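Local coordinates for protein glutathione S-transferase (Natrialba magadii ATCC 43099, PDB 6GZF) that probably catalyses glutathione transfer to or from small molecules, as a Xi-class glutathione transferase related to glutathionyl-hydroquinone reductases, at residues W66-R69 / T70-R74; Q177-V180 / D181-D185; N186-E189 / P190-G194; D223-A226 / D227-Y230; R266-D269 / N270-P273. All coordinates share one frame; numbering follows the deposited sequence.

Contact 1. Residues W66-R69 / T70-R74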
loop_
_atom_site.group_PDB
_atom_site.type_symbol
_atom_site.label_atom_id
_atom_site.label_comp_id
_atom_site.label_asym_id
_atom_site.label_seq_id
_atom_site.Cartn_x
_atom_site.Cartn_y
_atom_site.Cartn_z
ATOM N N TRP A 66 -9.080 -0.183 18.754
ATOM C CA TRP A 66 -10.093 0.262 19.699
ATOM C C TRP A 66 -10.005 -0.571 20.971
ATOM O O TRP A 66 -10.035 -0.037 22.080
ATOM C CB TRP A 66 -11.482 0.173 19.069
ATOM C CG TRP A 66 -11.524 0.826 17.724
ATOM C CD1 TRP A 66 -11.379 0.218 16.511
ATOM C CD2 TRP A 66 -11.685 2.224 17.455
ATOM N NE1 TRP A 66 -11.455 1.148 15.504
ATOM C CE2 TRP A 66 -11.642 2.387 16.057
ATOM C CE3 TRP A 66 -11.870 3.351 18.261
ATOM C CZ2 TRP A 66 -11.773 3.633 15.447
ATOM C CZ3 TRP A 66 -12.003 4.586 17.653
ATOM C CH2 TRP A 66 -11.956 4.717 16.260
ATOM N N ALA A 67 -9.876 -1.882 20.803
ATOM C CA ALA A 67 -9.675 -2.779 21.934
ATOM C C ALA A 67 -8.317 -2.518 22.580
ATOM O O ALA A 67 -8.174 -2.599 23.800
ATOM C CB ALA A 67 -9.787 -4.228 21.493
ATOM N N HIS A 68 -7.331 -2.192 21.748
ATOM C CA HIS A 68 -5.972 -1.924 22.211
ATOM C C HIS A 68 -5.933 -0.744 23.179
ATOM O O HIS A 68 -5.074 -0.680 24.059
ATOM C CB HIS A 68 -5.047 -1.659 21.019
ATOM C CG HIS A 68 -3.596 -1.584 21.380
ATOM N ND1 HIS A 68 -2.659 -0.980 20.569
ATOM C CD2 HIS A 68 -2.919 -2.042 22.460
ATOM C CE1 HIS A 68 -1.469 -1.064 21.136
ATOM N NE2 HIS A 68 -1.599 -1.704 22.283
ATOM N N ARG A 69 -6.868 0.187 23.009
ATOM C CA ARG A 69 -6.984 1.336 23.901
ATOM C C ARG A 69 -7.234 0.893 25.338
ATOM O O ARG A 69 -6.648 1.434 26.275
ATOM C CB ARG A 69 -8.105 2.268 23.432
ATOM C CG ARG A 69 -7.611 3.507 22.703
ATOM C CD ARG A 69 -8.463 3.826 21.484
ATOM N NE ARG A 69 -9.755 4.411 21.833
ATOM C CZ ARG A 69 -10.361 5.353 21.117
ATOM N NH1 ARG A 69 -9.789 5.820 20.016
ATOM N NH2 ARG A 69 -11.538 5.829 21.503
ATOM N N THR A 70 -8.103 -0.100 25.503
ATOM C CA THR A 70 -8.421 -0.631 26.822
ATOM C C THR A 70 -7.229 -1.369 27.424
ATOM O O THR A 70 -7.008 -1.327 28.634
ATOM C CB THR A 70 -9.628 -1.586 26.769
ATOM O OG1 THR A 70 -9.285 -2.752 26.011
ATOM C CG2 THR A 70 -10.821 -0.899 26.123
ATOM N N LEU A 71 -6.461 -2.041 26.572
ATOM C CA LEU A 71 -5.304 -2.811 27.019
ATOM C C LEU A 71 -4.179 -1.910 27.520
ATOM O O LEU A 71 -3.557 -2.197 28.544
ATOM C CB LEU A 71 -4.790 -3.707 25.891
ATOM C CG LEU A 71 -5.696 -4.871 25.485
ATOM C CD1 LEU A 71 -5.007 -5.748 24.451
ATOM C CD2 LEU A 71 -6.096 -5.689 26.704
ATOM N N VAL A 72 -3.918 -0.828 26.793
ATOM C CA VAL A 72 -2.878 0.121 27.177
ATOM C C VAL A 72 -3.220 0.776 28.513
ATOM O O VAL A 72 -2.353 0.950 29.369
ATOM C CB VAL A 72 -2.678 1.206 26.096
ATOM C CG1 VAL A 72 -1.741 2.298 26.593
ATOM C CG2 VAL A 72 -2.144 0.584 24.815
ATOM N N THR A 73 -4.492 1.116 28.693
ATOM C CA THR A 73 -4.953 1.723 29.937
ATOM C C THR A 73 -4.861 0.739 31.098
ATOM O O THR A 73 -4.383 1.086 32.178
ATOM C CB THR A 73 -6.402 2.225 29.814
ATOM O OG1 THR A 73 -6.498 3.150 28.725
ATOM C CG2 THR A 73 -6.839 2.913 31.099
ATOM N N ARG A 74 -5.315 -0.490 30.864
ATOM C CA ARG A 74 -5.300 -1.531 31.887
ATOM C C ARG A 74 -3.886 -1.791 32.390
ATOM O O ARG A 74 -3.671 -2.016 33.580
ATOM C CB ARG A 74 -5.907 -2.828 31.346
ATOM C CG ARG A 74 -6.221 -3.858 32.421
ATOM C CD ARG A 74 -6.681 -5.177 31.819
ATOM N NE ARG A 74 -5.569 -5.946 31.267
ATOM C CZ ARG A 74 -5.320 -7.218 31.563
ATOM N NH1 ARG A 74 -6.109 -7.871 32.406
ATOM N NH2 ARG A 74 -4.284 -7.838 31.015
#

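Contact 2. Residues Q177-V180 / D181-D185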
loop_
_atom_site.group_PDB
_atom_site.type_symbol
_atom_site.label_atom_id
_atom_site.label_comp_id
_atom_site.label_asym_id
_atom_site.label_seq_id
_atom_site.Cartn_x
_atom_site.Cartn_y
_atom_site.Cartn_z
ATOM N N GLN A 177 -8.187 17.899 31.818
ATOM C CA GLN A 177 -9.351 17.131 31.373
ATOM C C GLN A 177 -10.085 17.733 30.178
ATOM O O GLN A 177 -10.419 17.026 29.228
ATOM C CB GLN A 177 -10.336 16.963 32.532
ATOM C CG GLN A 177 -9.790 16.155 33.693
ATOM C CD GLN A 177 -10.744 16.103 34.867
ATOM O OE1 GLN A 177 -11.805 16.729 34.849
ATOM N NE2 GLN A 177 -10.372 15.354 35.898
ATOM N N GLU A 178 -10.332 19.038 30.231
ATOM C CA GLU A 178 -11.079 19.722 29.181
ATOM C C GLU A 178 -10.354 19.639 27.841
ATOM O O GLU A 178 -10.980 19.456 26.797
ATOM C CB GLU A 178 -11.316 21.183 29.568
ATOM C CG GLU A 178 -12.746 21.656 29.370
ATOM C CD GLU A 178 -13.076 22.870 30.216
ATOM O OE1 GLU A 178 -12.240 23.796 30.282
ATOM O OE2 GLU A 178 -14.169 22.895 30.822
ATOM N N LYS A 179 -9.031 19.766 27.879
ATOM C CA LYS A 179 -8.213 19.662 26.677
ATOM C C LYS A 179 -8.102 18.212 26.215
ATOM O O LYS A 179 -8.132 17.932 25.016
ATOM C CB LYS A 179 -6.820 20.247 26.922
ATOM C CG LYS A 179 -5.857 20.077 25.754
ATOM C CD LYS A 179 -6.347 20.800 24.510
ATOM C CE LYS A 179 -6.090 22.296 24.595
ATOM N NZ LYS A 179 -6.596 23.018 23.394
ATOM N N VAL A 180 -7.977 17.297 27.171
ATOM C CA VAL A 180 -7.911 15.871 26.867
ATOM C C VAL A 180 -9.188 15.420 26.169
ATOM O O VAL A 180 -9.139 14.702 25.170
ATOM C CB VAL A 180 -7.693 15.026 28.139
ATOM C CG1 VAL A 180 -7.793 13.542 27.819
ATOM C CG2 VAL A 180 -6.346 15.348 28.762
ATOM N N ASP A 181 -10.329 15.859 26.691
ATOM C CA ASP A 181 -11.618 15.557 26.081
ATOM C C ASP A 181 -11.736 16.197 24.700
ATOM O O ASP A 181 -12.443 15.691 23.830
ATOM C CB ASP A 181 -12.764 16.028 26.980
ATOM C CG ASP A 181 -12.818 15.278 28.298
ATOM O OD1 ASP A 181 -12.591 14.049 28.294
ATOM O OD2 ASP A 181 -13.088 15.915 29.337
ATOM N N GLN A 182 -11.036 17.312 24.506
ATOM C CA GLN A 182 -11.068 18.019 23.232
ATOM C C GLN A 182 -10.258 17.287 22.166
ATOM O O GLN A 182 -10.726 17.094 21.044
ATOM C CB GLN A 182 -10.538 19.445 23.395
ATOM C CG GLN A 182 -10.685 20.301 22.147
ATOM C CD GLN A 182 -9.837 21.558 22.195
ATOM O OE1 GLN A 182 -8.608 21.494 22.145
ATOM N NE2 GLN A 182 -10.491 22.710 22.291
ATOM N N ILE A 183 -9.042 16.887 22.526
ATOM C CA ILE A 183 -8.143 16.217 21.591
ATOM C C ILE A 183 -8.718 14.883 21.125
ATOM O O ILE A 183 -8.658 14.552 19.939
ATOM C CB ILE A 183 -6.753 15.985 22.216
ATOM C CG1 ILE A 183 -6.100 17.322 22.567
ATOM C CG2 ILE A 183 -5.858 15.206 21.264
ATOM C CD1 ILE A 183 -4.728 17.185 23.173
ATOM N N ILE A 184 -9.275 14.123 22.064
ATOM C CA ILE A 184 -9.904 12.843 21.752
ATOM C C ILE A 184 -11.025 13.017 20.731
ATOM O O ILE A 184 -11.152 12.232 19.791
ATOM C CB ILE A 184 -10.467 12.166 23.020
ATOM C CG1 ILE A 184 -9.334 11.792 23.976
ATOM C CG2 ILE A 184 -11.277 10.929 22.659
ATOM C CD1 ILE A 184 -9.810 11.356 25.346
ATOM N N ASP A 185 -11.824 14.064 20.912
ATOM C CA ASP A 185 -12.941 14.335 20.016
ATOM C C ASP A 185 -12.461 14.772 18.634
ATOM O O ASP A 185 -13.053 14.403 17.619
ATOM C CB ASP A 185 -13.857 15.403 20.616
ATOM C CG ASP A 185 -15.258 15.363 20.035
ATOM O OD1 ASP A 185 -16.118 14.661 20.610
ATOM O OD2 ASP A 185 -15.499 16.030 19.006
#

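Contact 3. Residues N186-E189 / P190-G194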
loop_
_atom_site.group_PDB
_atom_site.type_symbol
_atom_site.label_atom_id
_atom_site.label_comp_id
_atom_site.label_asym_id
_atom_site.label_seq_id
_atom_site.Cartn_x
_atom_site.Cartn_y
_atom_site.Cartn_z
ATOM N N ASN A 186 -11.385 15.553 18.597
ATOM C CA ASN A 186 -10.875 16.086 17.340
ATOM C C ASN A 186 -10.282 14.990 16.461
ATOM O O ASN A 186 -10.748 14.769 15.346
ATOM C CB ASN A 186 -9.829 17.175 17.606
ATOM C CG ASN A 186 -9.412 17.921 16.341
ATOM O OD1 ASN A 186 -9.687 17.486 15.220
ATOM N ND2 ASN A 186 -8.732 19.049 16.521
ATOM N N ILE A 187 -9.265 14.299 16.970
ATOM C CA ILE A 187 -8.552 13.284 16.195
ATOM C C ILE A 187 -9.422 12.084 15.824
ATOM O O ILE A 187 -9.003 11.218 15.054
ATOM C CB ILE A 187 -7.322 12.756 16.961
ATOM C CG1 ILE A 187 -7.762 11.825 18.095
ATOM C CG2 ILE A 187 -6.484 13.906 17.493
ATOM C CD1 ILE A 187 -6.759 10.733 18.414
ATOM N N TYR A 188 -10.628 12.038 16.379
ATOM C CA TYR A 188 -11.511 10.891 16.223
ATOM C C TYR A 188 -11.888 10.605 14.771
ATOM O O TYR A 188 -11.777 9.470 14.308
ATOM C CB TYR A 188 -12.779 11.094 17.051
ATOM C CG TYR A 188 -13.748 9.944 16.958
ATOM C CD1 TYR A 188 -13.463 8.724 17.555
ATOM C CD2 TYR A 188 -14.951 10.076 16.277
ATOM C CE1 TYR A 188 -14.343 7.669 17.475
ATOM C CE2 TYR A 188 -15.839 9.025 16.193
ATOM C CZ TYR A 188 -15.529 7.823 16.794
ATOM O OH TYR A 188 -16.403 6.767 16.720
ATOM N N GLU A 189 -12.336 11.630 14.053
ATOM C CA GLU A 189 -12.799 11.441 12.680
ATOM C C GLU A 189 -11.672 11.429 11.634
ATOM O O GLU A 189 -11.617 10.514 10.812
ATOM C CB GLU A 189 -13.836 12.512 12.318
ATOM C CG GLU A 189 -14.901 12.031 11.346
ATOM C CD GLU A 189 -15.687 13.170 10.726
ATOM O OE1 GLU A 189 -16.148 14.056 11.476
ATOM O OE2 GLU A 189 -15.844 13.175 9.486
ATOM N N PRO A 190 -10.768 12.430 11.648
ATOM C CA PRO A 190 -9.768 12.418 10.573
ATOM C C PRO A 190 -8.674 11.364 10.741
ATOM O O PRO A 190 -8.075 10.964 9.743
ATOM C CB PRO A 190 -9.165 13.823 10.647
ATOM C CG PRO A 190 -9.315 14.208 12.068
ATOM C CD PRO A 190 -10.631 13.630 12.495
ATOM N N ILE A 191 -8.417 10.921 11.968
ATOM C CA ILE A 191 -7.304 10.009 12.215
ATOM C C ILE A 191 -7.752 8.609 12.636
ATOM O O ILE A 191 -7.403 7.625 11.984
ATOM C CB ILE A 191 -6.351 10.572 13.286
ATOM C CG1 ILE A 191 -5.663 11.837 12.767
ATOM C CG2 ILE A 191 -5.311 9.536 13.674
ATOM C CD1 ILE A 191 -4.887 12.589 13.825
ATOM N N ASN A 192 -8.515 8.518 13.722
ATOM C CA ASN A 192 -8.961 7.222 14.230
ATOM C C ASN A 192 -9.880 6.489 13.254
ATOM O O ASN A 192 -9.666 5.314 12.955
ATOM C CB ASN A 192 -9.665 7.390 15.579
ATOM C CG ASN A 192 -8.714 7.806 16.684
ATOM O OD1 ASN A 192 -7.504 7.590 16.593
ATOM N ND2 ASN A 192 -9.257 8.401 17.739
ATOM N N ASN A 193 -10.899 7.185 12.759
ATOM C CA ASN A 193 -11.822 6.602 11.792
ATOM C C ASN A 193 -11.405 6.878 10.352
ATOM O O ASN A 193 -11.847 6.194 9.428
ATOM C CB ASN A 193 -13.241 7.127 12.022
ATOM C CG ASN A 193 -14.010 6.305 13.036
ATOM O OD1 ASN A 193 -13.808 5.097 13.155
ATOM N ND2 ASN A 193 -14.907 6.957 13.769
ATOM N N GLY A 194 -10.549 7.879 10.173
ATOM C CA GLY A 194 -10.137 8.315 8.851
ATOM C C GLY A 194 -9.457 7.248 8.016
ATOM O O GLY A 194 -9.703 7.143 6.814
#

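Contact 4. Residues D223-A226 / D227-Y230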
loop_
_atom_site.group_PDB
_atom_site.type_symbol
_atom_site.label_atom_id
_atom_site.label_comp_id
_atom_site.label_asym_id
_atom_site.label_seq_id
_atom_site.Cartn_x
_atom_site.Cartn_y
_atom_site.Cartn_z
ATOM N N ASP A 223 3.216 19.525 14.254
ATOM C CA ASP A 223 3.726 20.843 14.611
ATOM C C ASP A 223 3.474 21.139 16.085
ATOM O O ASP A 223 4.270 21.813 16.739
ATOM C CB ASP A 223 3.085 21.927 13.741
ATOM C CG ASP A 223 3.465 21.803 12.279
ATOM O OD1 ASP A 223 4.487 21.147 11.981
ATOM O OD2 ASP A 223 2.747 22.366 11.427
ATOM N N VAL A 224 2.359 20.631 16.599
ATOM C CA VAL A 224 1.995 20.828 17.996
ATOM C C VAL A 224 2.965 20.085 18.911
ATOM O O VAL A 224 3.361 20.593 19.961
ATOM C CB VAL A 224 0.549 20.354 18.273
ATOM C CG1 VAL A 224 0.243 20.385 19.764
ATOM C CG2 VAL A 224 -0.445 21.210 17.502
ATOM N N LEU A 225 3.365 18.889 18.490
ATOM C CA LEU A 225 4.237 18.040 19.294
ATOM C C LEU A 225 5.713 18.397 19.138
ATOM O O LEU A 225 6.588 17.616 19.510
ATOM C CB LEU A 225 4.021 16.570 18.934
ATOM C CG LEU A 225 2.709 15.950 19.417
ATOM C CD1 LEU A 225 2.621 14.487 19.014
ATOM C CD2 LEU A 225 2.573 16.104 20.921
ATOM N N ALA A 226 5.985 19.575 18.589
ATOM C CA ALA A 226 7.359 20.024 18.409
ATOM C C ALA A 226 7.864 20.756 19.648
ATOM O O ALA A 226 9.071 20.829 19.886
ATOM C CB ALA A 226 7.465 20.920 17.185
ATOM N N ASP A 227 6.938 21.295 20.435
ATOM C CA ASP A 227 7.305 22.099 21.596
ATOM C C ASP A 227 6.678 21.583 22.889
ATOM O O ASP A 227 6.885 22.159 23.957
ATOM C CB ASP A 227 6.915 23.561 21.369
ATOM C CG ASP A 227 7.532 24.136 20.111
ATOM O OD1 ASP A 227 8.773 24.280 20.064
ATOM O OD2 ASP A 227 6.777 24.439 19.165
ATOM N N GLN A 228 5.916 20.498 22.790
ATOM C CA GLN A 228 5.363 19.843 23.971
ATOM C C GLN A 228 5.448 18.327 23.813
ATOM O O GLN A 228 5.195 17.791 22.733
ATOM C CB GLN A 228 3.918 20.289 24.217
ATOM C CG GLN A 228 2.950 19.988 23.086
ATOM C CD GLN A 228 1.671 20.797 23.186
ATOM O OE1 GLN A 228 1.700 22.028 23.163
ATOM N NE2 GLN A 228 0.542 20.108 23.308
ATOM N N ARG A 229 5.816 17.643 24.892
ATOM C CA ARG A 229 6.101 16.212 24.835
ATOM C C ARG A 229 4.883 15.378 24.455
ATOM O O ARG A 229 4.977 14.476 23.622
ATOM C CB ARG A 229 6.657 15.726 26.175
ATOM C CG ARG A 229 6.965 14.239 26.189
ATOM C CD ARG A 229 7.724 13.823 27.435
ATOM N NE ARG A 229 8.118 12.418 27.371
ATOM C CZ ARG A 229 8.973 11.840 28.206
ATOM N NH1 ARG A 229 9.534 12.545 29.179
ATOM N NH2 ARG A 229 9.271 10.555 28.068
ATOM N N TYR A 230 3.741 15.677 25.063
ATOM C CA TYR A 230 2.528 14.916 24.799
ATOM C C TYR A 230 1.445 15.797 24.180
ATOM O O TYR A 230 1.621 17.009 24.046
ATOM C CB TYR A 230 2.024 14.261 26.085
ATOM C CG TYR A 230 3.053 13.367 26.744
ATOM C CD1 TYR A 230 3.511 12.219 26.109
ATOM C CD2 TYR A 230 3.570 13.674 27.996
ATOM C CE1 TYR A 230 4.454 11.402 26.705
ATOM C CE2 TYR A 230 4.511 12.861 28.600
ATOM C CZ TYR A 230 4.950 11.726 27.950
ATOM O OH TYR A 230 5.888 10.914 28.549
#

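Contact 5. Residues R266-D269 / N270-P273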
loop_
_atom_site.group_PDB
_atom_site.type_symbol
_atom_site.label_atom_id
_atom_site.label_comp_id
_atom_site.label_asym_id
_atom_site.label_seq_id
_atom_site.Cartn_x
_atom_site.Cartn_y
_atom_site.Cartn_z
ATOM N N ARG A 266 6.969 7.432 10.334
ATOM C CA ARG A 266 8.376 7.516 10.708
ATOM C C ARG A 266 9.106 8.636 9.967
ATOM O O ARG A 266 10.237 8.976 10.309
ATOM C CB ARG A 266 9.080 6.180 10.454
ATOM C CG ARG A 266 9.431 5.918 8.998
ATOM C CD ARG A 266 10.264 4.653 8.858
ATOM N NE ARG A 266 10.558 4.333 7.464
ATOM C CZ ARG A 266 11.198 3.238 7.069
ATOM N NH1 ARG A 266 11.615 2.353 7.965
ATOM N NH2 ARG A 266 11.424 3.025 5.780
ATOM N N GLU A 267 8.458 9.205 8.955
ATOM C CA GLU A 267 9.045 10.307 8.202
ATOM C C GLU A 267 8.724 11.659 8.835
ATOM O O GLU A 267 9.360 12.665 8.520
ATOM C CB GLU A 267 8.569 10.281 6.749
ATOM C CG GLU A 267 9.246 9.225 5.894
ATOM C CD GLU A 267 8.927 9.376 4.418
ATOM O OE1 GLU A 267 7.750 9.196 4.041
ATOM O OE2 GLU A 267 9.855 9.675 3.638
ATOM N N PHE A 268 7.736 11.680 9.726
ATOM C CA PHE A 268 7.399 12.899 10.456
ATOM C C PHE A 268 8.484 13.238 11.474
ATOM O O PHE A 268 9.006 12.356 12.158
ATOM C CB PHE A 268 6.044 12.760 11.154
ATOM C CG PHE A 268 4.867 12.924 10.235
ATOM C CD1 PHE A 268 4.361 14.184 9.957
ATOM C CD2 PHE A 268 4.261 11.822 9.653
ATOM C CE1 PHE A 268 3.278 14.344 9.116
ATOM C CE2 PHE A 268 3.176 11.976 8.809
ATOM C CZ PHE A 268 2.684 13.238 8.540
ATOM N N ASP A 269 8.815 14.522 11.571
ATOM C CA ASP A 269 9.879 14.984 12.455
ATOM C C ASP A 269 9.586 14.719 13.929
ATOM O O ASP A 269 10.496 14.415 14.702
ATOM C CB ASP A 269 10.128 16.482 12.253
ATOM C CG ASP A 269 10.648 16.808 10.867
ATOM O OD1 ASP A 269 11.362 15.966 10.283
ATOM O OD2 ASP A 269 10.346 17.910 10.363
ATOM N N ASN A 270 8.320 14.830 14.315
ATOM C CA ASN A 270 7.965 14.802 15.728
ATOM C C ASN A 270 7.042 13.652 16.129
ATOM O O ASN A 270 7.071 13.211 17.276
ATOM C CB ASN A 270 7.321 16.134 16.120
ATOM C CG ASN A 270 8.204 17.324 15.794
ATOM O OD1 ASN A 270 7.747 18.313 15.220
ATOM N ND2 ASN A 270 9.478 17.232 16.155
ATOM N N LEU A 271 6.229 13.167 15.196
ATOM C CA LEU A 271 5.292 12.086 15.496
ATOM C C LEU A 271 6.001 10.751 15.705
ATOM O O LEU A 271 5.582 9.940 16.531
ATOM C CB LEU A 271 4.252 11.952 14.382
ATOM C CG LEU A 271 3.226 13.077 14.252
ATOM C CD1 LEU A 271 2.330 12.848 13.044
ATOM C CD2 LEU A 271 2.397 13.193 15.522
ATOM N N TRP A 272 7.071 10.526 14.951
ATOM C CA TRP A 272 7.828 9.280 15.048
ATOM C C TRP A 272 8.613 9.145 16.361
ATOM O O TRP A 272 8.598 8.076 16.968
ATOM C CB TRP A 272 8.768 9.140 13.844
ATOM C CG TRP A 272 9.698 7.951 13.896
ATOM C CD1 TRP A 272 11.040 7.958 13.645
ATOM C CD2 TRP A 272 9.357 6.589 14.205
ATOM N NE1 TRP A 272 11.556 6.693 13.781
ATOM C CE2 TRP A 272 10.546 5.835 14.125
ATOM C CE3 TRP A 272 8.167 5.936 14.544
ATOM C CZ2 TRP A 272 10.579 4.464 14.372
ATOM C CZ3 TRP A 272 8.203 4.574 14.789
ATOM C CH2 TRP A 272 9.401 3.853 14.701
ATOM N N PRO A 273 9.309 10.213 16.807
ATOM C CA PRO A 273 9.911 10.083 18.140
ATOM C C PRO A 273 8.845 10.015 19.231
ATOM O O PRO A 273 9.059 9.403 20.276
ATOM C CB PRO A 273 10.755 11.354 18.277
ATOM C CG PRO A 273 10.966 11.835 16.881
ATOM C CD PRO A 273 9.723 11.465 16.145
#

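Contact 1. Residues W66-R69 / T70-R74
Arg69 and Thr73 stand one helical turn apart and meet at a single carbonyl. Arg69 O accepts a bond from Thr73 OG1 at 3.0 Å and another from Thr73 N at 3.3 Å, the two donors arriving from opposite faces of the carbonyl plane. The hydroxyl reaches back because OG1 sits beside its own backbone N (chi1 -57°), which is how a buried threonine can have its polar group satisfied inside a helix. The other backbone bonds vary: Val72 N to His68 O is nearly straight (3.0 Å, 162° at the hydrogen), whereas Leu71 N to Ala67 O is weak. Thr70 OG1 also turns toward Ala67 O, at a modelled distance too short to be trusted.

Among the side-chain contacts, Val72 CG2 lies 3.5 Å from His68 NE2, and Leu71 CB approaches the imidazole edge at CD2 from 4.2 Å. Thr287 and Arg249 bond to the two ring nitrogens, which fixes the rotation of the ring; histidine suits a place where both nitrogens find polar partners while its carbon atoms still meet aliphatic groups. Trp66 CE3 lies over one face of the Arg69 guanidinium, offset toward its rim.

Helix 65-77 is the crossover of a beta-alpha-beta unit between strands 56-60 and 84-87, characteristic of the thioredoxin-like domain of glutathione transferases, and it starts beside the predicted nucleophile Cys64.

Contact 2. Residues Q177-V180 / D181-D185
Two bends in the Lys179 chain (chi2 62°, chi3 78°) curl it round toward Gln182, whose CG is anti to the backbone N (chi1 -173°) and whose chain then runs out extended. The two cross at a slant, and Lys179 NZ gives a hydrogen bond of 2.8 Å to Gln182 OE1, tilted from the plane of the amide rather than lying in it. A long flexible amine and a long amide suit this exposed side of the helix, although both residues also touch a crystal neighbour. The curled lysine crosses Ile183, with Lys179 CD 4.0 Å from Ile183 CG1.

On the buried side Val180 and Ile184 point the same way, and Val180 CG1 meets Ile184 CD1 at 3.9 Å; branched apolar residues one turn apart suit a buried side, since they point together. Beneath them run regular helix bonds, Asp181 N to Gln177 O at 2.8 Å and Ile183 N to Lys179 O, also at 2.8 Å. The carboxylate of Asp181 serves partners beyond this helix: OD1 forms a salt bridge with Arg155, and OD2 is bonded to the hydroxyl of Tyr172. Replacing Asp181 by a leucine would probably leave the Arg155 guanidinium without this countercharge and the Tyr172 hydroxyl without this partner.

This is the start of helix 177-192, where Arg155 links it to helix 150-159, Ile183 and Ile184 lean on Ala239 and Glu238 of helix 238-247, and Val180 packs on the loop residues Tyr172, Ala232 and Thr237.

Contact 3. Residues N186-E189 / P190-G194
Tyr188 and Asn193 meet with Asn193 ND2 over one face of the phenol ring, 3.2 Å from Tyr188 CZ, the ring and amide planes turned 71° apart. Tyr188 has CG anti to the backbone N (chi1 -179°), which sends the ring out from the helix, where the side chain of Asn193 comes up to its face. In that amide OD1 is bonded to the N of Met1 and ND2 weakly to His2, both in the histidine-rich N terminus, probably an expression tag. Ile187 holds CG1 between its backbone N and carbonyl carbon (chi1 74°), which takes CD1 across the side chain of Asn192; its CB meets Ile191 CD1 at 4.0 Å, an apolar contact suited to the buried flank against helices 204-224 and 238-247.

The backbone widens here. Pro190 has no N-H to offer, and its CD lies 3.1 Å from Asn186 O, where a helix bond would otherwise form. Ile187 O takes two donors, Ile191 N at 3.2 Å from above the carbonyl plane and Asn192 N at 3.0 Å almost straight on.

The arrangement is a proline kink running into a pi-type turn near the C-terminal end of helix 177-192, just ahead of the predicted proton donor or acceptor Tyr196.

Contact 4. Residues D223-A226 / D227-Y230
Gln228 folds back over Val224, its CG 3.2 Å from Val224 O and its NE2 3.6 Å from Val224 CG1. Its CG stands between its own backbone N and carbonyl carbon (chi1 60°), and from there the extended chain crosses the valine. The same NE2 gives a weak hydrogen bond to Tyr230 O at 3.4 Å. Glutamine fits because its chain is long enough to lay the amide against Val224 CG1 while NE2 still reaches a backbone carbonyl. With an alanine in place of Gln228, Val224 would probably lose cover on this side and Tyr230 O its weak donor.

Leu225, the first residue to leave helical geometry, is buried. Its CD2 comes within 3.4 Å of Tyr230 O, and its CA makes a CH...O contact of 3.6 Å with Gln228 O. Asp227 lies at the exposed bend, where a charged end suits the surface.

The turn ends helix 204-224. Leu225 rests on Leu271 and Tyr274 of helix 271-279, a buried setting that suits an apolar residue, Arg229 forms a salt bridge with Asp277 of that helix, and Arg324 near the C terminus binds both Leu225 O and Arg229 O.

Contact 5. Residues R266-D269 / N270-P273
Arg266 sets its CA and CB over the indole face of Trp272 where a loop of the all-helical C-terminal domain of this glutathione transferase turns into helix 271-279. Arg266 CB sits over the five-membered ring of the indole, 3.8 Å from its centroid and only 11° off the normal, a clear CH-pi contact, and Arg266 CA rides over the same face at 3.5 Å from Trp272 CG. The indole is swung under the arginine because Trp272 has CG anti to its backbone N (chi1 175°). A broad flat ring suits the place, since it covers backbone and side chain together.

The arginine itself runs extended from CG to NE and away from the ring. Beyond this chain, its NH2 forms a salt bridge with Glu267 of the second subunit, while Glu267 of this chain meets Arg266 of that subunit in return, so the loop takes part in the dimer interface. The indole also has a cation-pi partner, Arg276.

Phe268 and Leu271 lie alongside each other and point the same way. Leu271 CD1 stands over the phenyl face, 3.9 Å from the centroid and 17° off the normal, and the two CB atoms are 3.8 Å apart; both residues are buried, Phe268 against Leu218 of helix 204-224.

From that helix Asp222 OD1 accepts Asn270 N and Leu271 N at the start of the new one. Pro273, which has no N-H to give, fits this first turn, with its CD 3.4 Å from Asp269 O.

How the contacts relate
All five contacts are local, each between consecutive segments, so none closes a long loop, and they follow one another in series without nesting or crossing. Contact 1 comes first, in the thioredoxin-like domain; the other four belong to the helical C-terminal domain. Contacts 2 and 3 adjoin along helix 177-192, from its start to the kink near its far end. Contact 3 meets contact 1 through Trp66, which packs on Tyr188, Asn192 and Asn193 and so joins the two domains. Contact 4 ends helix 204-224, and contact 5 begins helix 271-279; they touch through Leu225 on Leu271 and Ala226 on Asn270. Contact 5 alone reaches the second subunit.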